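Local atomic coordinates of MccF (Escherichia coli, PDB entry 4IIY), a protein that probably acts as a serine hydrolase of the peptidase S66 family, giving its Escherichia coli host self-immunity to microcin C7. Residues F128-Y131 against D132-I135. The protein carries 1 engineered substitution. Numbering follows the deposited sequence.
Sequences FLDY and DAII
The carboxylate of D130 comes up against A133, where OD1 accepts from A133 N at 3.1 Å. The amide does not come in along the plane of the carboxylate: it meets OD1 from above, 62° out of that plane, and A133 CB packs against the same group, 3.4 Å from D130 CG. A chi1 of -166° sets CG opposite the backbone N and beside the carbonyl carbon, from where OD1 can meet the A133 amide. This is an N-cap at the head of helix 131-136, which follows the loop after strand 110-115 in the LD-carboxypeptidase N-terminal domain. The same OD1 takes a hydrogen from a water that in turn accepts from D132 N, so two amides of the first turn are served by one oxygen, directly and through water. OD2 is hydrogen-bonded to Y106 OH, so that with both oxygens engaged the carboxylate's rotation is probably restrained. Replacing D130 with an alanine would probably leave the A133 amide without its cap, and the water and Y106 OH without their carboxylate partner. Past the cap the i to i+4 helix bonds begin, I134 N to D130 O and I135 N to Y131 O (3.0 Å). Y131 and I134 run side by side in the same direction, Y131 CD1 lying 4.1 Å from I134 CD1. L129 CB sits over one face of that ring, offset toward its rim, while Y131 OH is hydrogen-bonded to L126 O.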
loop_
_atom_site.group_PDB
_atom_site.type_symbol
_atom_site.label_atom_id
_atom_site.label_comp_id
_atom_site.label_asym_id
_atom_site.label_seq_id
_atom_site.Cartn_x
_atom_site.Cartn_y
_atom_site.Cartn_z
ATOM N N PHE B 128 12.172 7.499 15.365
ATOM C CA PHE B 128 12.951 7.138 16.550
ATOM C C PHE B 128 14.417 6.829 16.258
ATOM O O PHE B 128 15.190 6.523 17.176
ATOM C CB PHE B 128 12.294 5.941 17.251
ATOM C CG PHE B 128 10.852 6.169 17.582
ATOM C CD1 PHE B 128 10.500 7.026 18.616
ATOM C CD2 PHE B 128 9.841 5.567 16.839
ATOM C CE1 PHE B 128 9.164 7.267 18.923
ATOM C CE2 PHE B 128 8.509 5.793 17.135
ATOM C CZ PHE B 128 8.167 6.643 18.183
ATOM N N LEU B 129 14.816 6.903 14.991
ATOM C CA LEU B 129 16.216 6.650 14.647
ATOM C C LEU B 129 17.079 7.838 15.027
ATOM O O LEU B 129 16.634 8.988 14.976
ATOM C CB LEU B 129 16.395 6.350 13.159
ATOM C CG LEU B 129 15.657 5.134 12.619
ATOM C CD1 LEU B 129 16.087 4.895 11.177
ATOM C CD2 LEU B 129 15.948 3.911 13.478
ATOM N N ASP B 130 18.327 7.562 15.382
ATOM C CA ASP B 130 19.233 8.623 15.807
ATOM C C ASP B 130 19.965 9.177 14.593
ATOM O O ASP B 130 21.094 8.778 14.292
ATOM C CB ASP B 130 20.213 8.088 16.851
ATOM C CG ASP B 130 20.959 9.193 17.578
ATOM O OD1 ASP B 130 21.070 10.306 17.022
ATOM O OD2 ASP B 130 21.444 8.926 18.703
ATOM N N TYR B 131 19.306 10.091 13.883
ATOM C CA TYR B 131 19.856 10.626 12.640
ATOM C C TYR B 131 21.164 11.373 12.871
ATOM O O TYR B 131 22.073 11.293 12.056
ATOM C CB TYR B 131 18.825 11.493 11.902
ATOM C CG TYR B 131 17.635 10.657 11.517
ATOM C CD1 TYR B 131 17.743 9.702 10.521
ATOM C CD2 TYR B 131 16.432 10.768 12.186
ATOM C CE1 TYR B 131 16.678 8.895 10.178
ATOM C CE2 TYR B 131 15.355 9.958 11.855
ATOM C CZ TYR B 131 15.483 9.021 10.850
ATOM O OH TYR B 131 14.428 8.199 10.506
ATOM N N ASP B 132 21.263 12.089 13.988
ATOM C CA ASP B 132 22.501 12.800 14.288
ATOM C C ASP B 132 23.664 11.825 14.432
ATOM O O ASP B 132 24.770 12.098 13.966
ATOM C CB ASP B 132 22.353 13.640 15.558
ATOM C CG ASP B 132 21.475 14.858 15.356
ATOM O OD1 ASP B 132 21.316 15.298 14.199
ATOM O OD2 ASP B 132 20.955 15.382 16.366
ATOM N N ALA B 133 23.422 10.679 15.060
ATOM C CA ALA B 133 24.474 9.682 15.239
ATOM C C ALA B 133 24.849 9.045 13.901
ATOM O O ALA B 133 26.012 8.720 13.668
ATOM C CB ALA B 133 24.054 8.622 16.243
ATOM N N ILE B 134 23.867 8.868 13.020
ATOM C CA ILE B 134 24.125 8.337 11.683
ATOM C C ILE B 134 25.024 9.291 10.907
ATOM O O ILE B 134 25.960 8.869 10.225
ATOM C CB ILE B 134 22.812 8.093 10.922
ATOM C CG1 ILE B 134 22.042 6.954 11.591
ATOM C CG2 ILE B 134 23.084 7.766 9.457
ATOM C CD1 ILE B 134 20.621 6.779 11.086
ATOM N N ILE B 135 24.758 10.586 11.027
ATOM C CA ILE B 135 25.586 11.583 10.366
ATOM C C ILE B 135 27.001 11.604 10.941
ATOM O O ILE B 135 27.977 11.704 10.195
ATOM C CB ILE B 135 24.944 12.973 10.467
ATOM C CG1 ILE B 135 23.672 13.014 9.616
ATOM C CG2 ILE B 135 25.924 14.061 10.032
ATOM C CD1 ILE B 135 22.757 14.174 9.931
HETATM O O HOH W 1 19.104 12.527 15.964
#